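Local atomic coordinates of endolysin (Clostridium phage phictp1, PDB entry 5A6S), a protein that probably binds the cell wall of its clostridial host through this truncated domain, and so would bring the phage lysin to its substrate. Residues B[1-7]-B[39-45]; B[11-15]-B[65-69]. The protein carries 1 engineered substitution. One frame throughout, in Å; residues are numbered along the deposited sequence.

Contact 1 (B[1-7]-B[39-45]); sequences MENLVVY and VKNVYAV. Engineered in segment 1-7: Met-1 (natural residue Val).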
loop_
_atom_site.group_PDB
_atom_site.type_symbol
_atom_site.label_atom_id
_atom_site.label_comp_id
_atom_site.label_asym_id
_atom_site.label_seq_id
_atom_site.Cartn_x
_atom_site.Cartn_y
_atom_site.Cartn_z
ATOM N N MET B 1 -23.255 5.577 5.444
ATOM C CA MET B 1 -22.291 4.655 4.822
ATOM C C MET B 1 -22.027 3.571 5.832
ATOM O O MET B 1 -21.804 3.851 7.012
ATOM C CB MET B 1 -21.006 5.450 4.490
ATOM C CG MET B 1 -19.847 4.725 3.808
ATOM S SD MET B 1 -18.331 5.788 3.679
ATOM C CE MET B 1 -18.715 7.107 2.512
ATOM N N GLU B 2 -21.959 2.321 5.374
ATOM C CA GLU B 2 -21.821 1.218 6.294
ATOM C C GLU B 2 -20.400 1.108 6.877
ATOM O O GLU B 2 -20.247 0.754 8.053
ATOM C CB GLU B 2 -22.135 -0.085 5.569
ATOM C CG GLU B 2 -21.983 -1.330 6.422
ATOM C CD GLU B 2 -23.178 -1.581 7.333
ATOM O OE1 GLU B 2 -24.125 -0.759 7.284
ATOM O OE2 GLU B 2 -23.168 -2.607 8.050
ATOM N N ASN B 3 -19.377 1.330 6.035
ATOM C CA ASN B 3 -17.983 1.131 6.495
ATOM C C ASN B 3 -17.082 2.172 5.888
ATOM O O ASN B 3 -17.240 2.545 4.696
ATOM C CB ASN B 3 -17.448 -0.250 6.084
ATOM C CG ASN B 3 -18.158 -1.421 6.730
ATOM O OD1 ASN B 3 -18.115 -1.654 7.950
ATOM N ND2 ASN B 3 -18.743 -2.264 5.868
ATOM N N LEU B 4 -16.086 2.593 6.665
ATOM C CA LEU B 4 -15.036 3.481 6.204
ATOM C C LEU B 4 -13.734 3.158 6.959
ATOM O O LEU B 4 -13.760 2.849 8.153
ATOM C CB LEU B 4 -15.449 4.931 6.490
ATOM C CG LEU B 4 -14.576 6.059 6.074
ATOM C CD1 LEU B 4 -14.352 6.114 4.579
ATOM C CD2 LEU B 4 -15.199 7.371 6.528
ATOM N N VAL B 5 -12.604 3.232 6.237
ATOM C CA VAL B 5 -11.298 3.000 6.794
ATOM C C VAL B 5 -10.451 4.256 6.718
ATOM O O VAL B 5 -10.174 4.801 5.665
ATOM C CB VAL B 5 -10.599 1.829 6.101
ATOM C CG1 VAL B 5 -9.341 1.453 6.862
ATOM C CG2 VAL B 5 -11.525 0.624 6.014
ATOM N N VAL B 6 -9.966 4.662 7.884
ATOM C CA VAL B 6 -9.095 5.830 8.086
ATOM C C VAL B 6 -7.648 5.378 8.334
ATOM O O VAL B 6 -7.373 4.389 9.047
ATOM C CB VAL B 6 -9.520 6.676 9.332
ATOM C CG1 VAL B 6 -8.849 8.049 9.318
ATOM C CG2 VAL B 6 -11.001 6.888 9.366
ATOM N N TYR B 7 -6.745 6.093 7.715
ATOM C CA TYR B 7 -5.299 5.884 7.823
ATOM C C TYR B 7 -4.613 7.252 7.963
ATOM O O TYR B 7 -5.134 8.259 7.503
ATOM C CB TYR B 7 -4.787 5.151 6.590
ATOM C CG TYR B 7 -4.994 5.927 5.353
ATOM C CD1 TYR B 7 -4.060 6.842 4.920
ATOM C CD2 TYR B 7 -6.174 5.826 4.627
ATOM C CE1 TYR B 7 -4.271 7.548 3.782
ATOM C CE2 TYR B 7 -6.389 6.544 3.500
ATOM C CZ TYR B 7 -5.471 7.399 3.070
ATOM O OH TYR B 7 -5.709 8.127 1.973
ATOM N N VAL B 39 -21.572 7.357 9.727
ATOM C CA VAL B 39 -20.885 6.142 9.306
ATOM C C VAL B 39 -21.137 5.111 10.334
ATOM O O VAL B 39 -20.876 5.317 11.494
ATOM C CB VAL B 39 -19.338 6.349 9.081
ATOM C CG1 VAL B 39 -18.647 5.025 8.801
ATOM C CG2 VAL B 39 -19.146 7.302 7.940
ATOM N N LYS B 40 -21.591 3.948 9.916
ATOM C CA LYS B 40 -21.943 2.917 10.872
ATOM C C LYS B 40 -20.696 2.318 11.554
ATOM O O LYS B 40 -20.634 2.233 12.777
ATOM C CB LYS B 40 -22.739 1.828 10.170
ATOM C CG LYS B 40 -23.522 0.916 11.097
ATOM C CD LYS B 40 -24.922 1.475 11.381
ATOM C CE LYS B 40 -25.875 0.409 11.934
ATOM N NZ LYS B 40 -25.279 -0.458 13.007
ATOM N N ASN B 41 -19.711 1.927 10.746
ATOM C CA ASN B 41 -18.451 1.340 11.222
ATOM C C ASN B 41 -17.257 2.141 10.688
ATOM O O ASN B 41 -16.975 2.207 9.472
ATOM C CB ASN B 41 -18.315 -0.146 10.834
ATOM C CG ASN B 41 -19.549 -0.992 11.183
ATOM O OD1 ASN B 41 -20.318 -1.378 10.308
ATOM N ND2 ASN B 41 -19.703 -1.319 12.432
ATOM N N VAL B 42 -16.565 2.800 11.608
ATOM C CA VAL B 42 -15.359 3.564 11.315
ATOM C C VAL B 42 -14.142 2.782 11.843
ATOM O O VAL B 42 -13.951 2.615 13.048
ATOM C CB VAL B 42 -15.401 4.918 12.002
ATOM C CG1 VAL B 42 -14.076 5.641 11.806
ATOM C CG2 VAL B 42 -16.548 5.709 11.397
ATOM N N TYR B 43 -13.396 2.219 10.915
ATOM C CA TYR B 43 -12.203 1.487 11.215
ATOM C C TYR B 43 -11.044 2.447 11.061
ATOM O O TYR B 43 -11.028 3.309 10.166
ATOM C CB TYR B 43 -12.042 0.363 10.218
ATOM C CG TYR B 43 -12.962 -0.770 10.365
ATOM C CD1 TYR B 43 -14.215 -0.743 9.783
ATOM C CD2 TYR B 43 -12.602 -1.890 11.083
ATOM C CE1 TYR B 43 -15.047 -1.828 9.870
ATOM C CE2 TYR B 43 -13.442 -2.973 11.175
ATOM C CZ TYR B 43 -14.664 -2.916 10.547
ATOM O OH TYR B 43 -15.505 -3.944 10.649
ATOM N N ALA B 44 -10.100 2.332 11.981
ATOM C CA ALA B 44 -8.817 3.023 11.857
ATOM C C ALA B 44 -7.741 1.984 11.790
ATOM O O ALA B 44 -7.792 1.011 12.535
ATOM C CB ALA B 44 -8.538 3.890 13.074
ATOM N N VAL B 45 -6.691 2.274 10.999
ATOM C CA VAL B 45 -5.592 1.374 10.825
ATOM C C VAL B 45 -4.258 2.065 11.214
ATOM O O VAL B 45 -3.858 3.055 10.597
ATOM C CB VAL B 45 -5.523 0.769 9.394
ATOM C CG1 VAL B 45 -4.243 -0.045 9.234
ATOM C CG2 VAL B 45 -6.712 -0.168 9.151
#
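Leu-4 is held through both its backbone N and its backbone O by strand 41-45: its N donates to Asn-41 O at 3.0 Å, and its O accepts from Tyr-43 N. The same parallel ladder runs on through Val-6, whose N reaches Tyr-43 O at 2.9 Å, while Val-45 N returns to Val-6 O. Before the strands begin, Lys-40 N already donates to the backbone O of Met-1, an engineered residue, and Asn-41 N donates to Glu-2 O. CA-H...O contacts, such as Val-5 CA to Tyr-43 O at 3.4 Å, fill in between.

Branched aliphatics suit these extended positions. The chi1 of Val-39 (173°) sets CG1 beside the carbonyl carbon, where it meets Leu-4 CB at 3.9 Å, the two side chains at about a right angle. On the other face Val-5 CG1 meets Val-45 CG2 at 3.8 Å, and the Tyr-43 ring turns its edge to Leu-4 O.

Together the strands form the centre of a four-stranded parallel sheet between 27-29 and 58-60. Val-5 and Tyr-7 face helix 11-23, Val-45 packs on helix 65-77, and Tyr-43 OH bonds to Tyr-75 of that helix.

Contact 2 (B[11-15]-B[65-69]); sequences ADQRA and RYTTM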
loop_
_atom_site.group_PDB
_atom_site.type_symbol
_atom_site.label_atom_id
_atom_site.label_comp_id
_atom_site.label_asym_id
_atom_site.label_seq_id
_atom_site.Cartn_x
_atom_site.Cartn_y
_atom_site.Cartn_z
ATOM N N ALA B 11 2.965 4.213 5.695
ATOM C CA ALA B 11 2.845 2.752 5.488
ATOM C C ALA B 11 1.469 2.233 5.825
ATOM O O ALA B 11 1.024 1.306 5.222
ATOM C CB ALA B 11 3.848 1.964 6.289
ATOM N N ASP B 12 0.820 2.782 6.850
ATOM C CA ASP B 12 -0.525 2.288 7.232
ATOM C C ASP B 12 -1.630 2.406 6.130
ATOM O O ASP B 12 -2.589 1.668 6.180
ATOM C CB ASP B 12 -1.003 3.036 8.498
ATOM C CG ASP B 12 -0.113 2.726 9.719
ATOM O OD1 ASP B 12 0.495 1.591 9.775
ATOM O OD2 ASP B 12 -0.034 3.645 10.599
ATOM N N GLN B 13 -1.496 3.343 5.238
ATOM C CA GLN B 13 -2.392 3.478 4.092
ATOM C C GLN B 13 -2.443 2.118 3.321
ATOM O O GLN B 13 -3.528 1.698 2.878
ATOM C CB GLN B 13 -2.066 4.599 3.225
ATOM C CG GLN B 13 -3.089 4.709 2.051
ATOM C CD GLN B 13 -2.857 5.839 1.107
ATOM O OE1 GLN B 13 -1.820 6.441 1.085
ATOM N NE2 GLN B 13 -3.817 6.076 0.265
ATOM N N ARG B 14 -1.313 1.424 3.257
ATOM C CA ARG B 14 -1.208 0.129 2.518
ATOM C C ARG B 14 -2.139 -0.860 3.152
ATOM O O ARG B 14 -2.945 -1.492 2.458
ATOM C CB ARG B 14 0.192 -0.406 2.604
ATOM C CG ARG B 14 1.267 0.544 2.023
ATOM C CD ARG B 14 2.621 0.057 2.509
ATOM N NE ARG B 14 3.665 1.084 2.320
ATOM C CZ ARG B 14 4.869 1.002 2.894
ATOM N NH1 ARG B 14 5.182 -0.052 3.611
ATOM N NH2 ARG B 14 5.780 1.945 2.701
ATOM N N ALA B 15 -2.041 -0.970 4.478
ATOM C CA ALA B 15 -2.874 -1.846 5.235
ATOM C C ALA B 15 -4.332 -1.440 5.160
ATOM O O ALA B 15 -5.192 -2.337 5.044
ATOM C CB ALA B 15 -2.417 -1.950 6.682
ATOM N N ARG B 65 4.904 -1.178 11.501
ATOM C CA ARG B 65 4.081 -1.142 10.287
ATOM C C ARG B 65 3.735 -2.564 9.887
ATOM O O ARG B 65 2.645 -2.793 9.301
ATOM C CB ARG B 65 4.805 -0.380 9.185
ATOM C CG ARG B 65 6.090 -1.074 8.678
ATOM C CD ARG B 65 6.888 -0.178 7.803
ATOM N NE ARG B 65 7.252 1.024 8.594
ATOM C CZ ARG B 65 7.514 2.213 8.091
ATOM N NH1 ARG B 65 7.507 2.449 6.775
ATOM N NH2 ARG B 65 7.787 3.230 8.924
ATOM N N TYR B 66 4.654 -3.493 10.169
ATOM C CA TYR B 66 4.534 -4.872 9.822
ATOM C C TYR B 66 3.506 -5.600 10.659
ATOM O O TYR B 66 2.697 -6.401 10.126
ATOM C CB TYR B 66 5.860 -5.620 9.876
ATOM C CG TYR B 66 6.973 -4.907 9.096
ATOM C CD1 TYR B 66 6.977 -4.826 7.691
ATOM C CD2 TYR B 66 8.007 -4.290 9.747
ATOM C CE1 TYR B 66 7.983 -4.153 6.984
ATOM C CE2 TYR B 66 8.984 -3.624 9.054
ATOM C CZ TYR B 66 8.979 -3.581 7.679
ATOM O OH TYR B 66 9.994 -2.953 7.067
ATOM N N THR B 67 3.476 -5.327 11.966
ATOM C CA THR B 67 2.492 -6.015 12.808
ATOM C C THR B 67 1.103 -5.362 12.584
ATOM O O THR B 67 0.119 -6.030 12.766
ATOM C CB THR B 67 2.910 -6.031 14.317
ATOM O OG1 THR B 67 3.128 -4.693 14.753
ATOM C CG2 THR B 67 4.140 -6.797 14.564
ATOM N N THR B 68 1.026 -4.088 12.224
ATOM C CA THR B 68 -0.241 -3.468 11.852
ATOM C C THR B 68 -0.792 -4.211 10.647
ATOM O O THR B 68 -1.941 -4.602 10.625
ATOM C CB THR B 68 -0.059 -1.997 11.578
ATOM O OG1 THR B 68 0.183 -1.293 12.844
ATOM C CG2 THR B 68 -1.248 -1.441 10.923
ATOM N N MET B 69 0.074 -4.494 9.682
ATOM C CA MET B 69 -0.399 -5.215 8.487
ATOM C C MET B 69 -0.849 -6.596 8.854
ATOM O O MET B 69 -1.876 -7.071 8.314
ATOM C CB MET B 69 0.669 -5.248 7.407
ATOM C CG MET B 69 0.139 -5.858 6.065
ATOM S SD MET B 69 -0.999 -4.821 5.183
ATOM C CE MET B 69 -2.496 -5.763 5.458
HETATM O O HOH W 1 1.327 -0.651 8.167
HETATM O O HOH W 2 1.685 0.820 12.040
#
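Ala-11 CB lies over one face of the Arg-65 guanidinium, 3.7 Å from NH1, where the first turns of two neighbouring, nearly parallel helices meet on one face of the parallel sheet of this alpha/beta domain. The short axes are 12° apart and 9.4 Å from each other, a spacing in keeping with the two alanines, Ala-11 and Ala-15, that helix 11-23 turns toward its neighbour. The same methyl also touches Arg-65 CB and, within its own helix, sits over the centre of the Arg-14 guanidinium, so one alanine serves as an apolar platform for two arginines.

Asp-12 works mainly through water. Its OD1 accepts a hydrogen bond from each of two waters: one, 2.9 Å away, also donates to Arg-65 O, and the other, at 2.7 Å, is hydrogen-bonded to Thr-68 OG1. The carboxylate thus reaches the neighbouring helix without a direct bond, and OD1 still touches the methyl of Thr-68. That threonine has chi1 -72°, which turns CG2 toward Asp-12 and leaves OG1 beside its own backbone N, where Gly-62 N bonds to it.

Arg-14 brings NH2 to 4.5 Å from Arg-65 NH1. The two cations are probably kept together by Asp-21 of the second subunit, whose OD2 makes salt bridges with NH1 of both; Tyr-18 of that subunit adds a cation-pi contact to Arg-14. This end of the helix pair is therefore part of the subunit interface.

One turn on from Ala-11, Ala-15 again points toward helix 65-77, its small side chain allowing the thioether of Met-69 to come close. Bent at chi2 (71°), the methionine side chain is led to Ala-15, and its SD rests 3.5 Å from both CA and CB of Ala-15.

Overall arrangement
Contact 1 is the central strand pair, near the middle of the chain and exposed only at the ends where Glu-2 and Lys-40 lie; contact 2 is farther out, between two helix starts that also contact a second subunit. Their centres are about 16 Å apart, yet they touch: Val-45 CG1 meets both Ala-15 CB and Thr-68 CG2, so the end of strand 41-45 lies beneath both helices. The chain also links them directly, since helix 11-23 follows strand 3-7. Their chemistry differs accordingly. Segments 1-7 and 39-45 are joined by direct backbone hydrogen bonds and aliphatic packing; segments 11-15 and 65-69 have no direct hydrogen bond and rely on bridging waters, small apolar contacts and arginines that share an acidic partner across the subunit boundary.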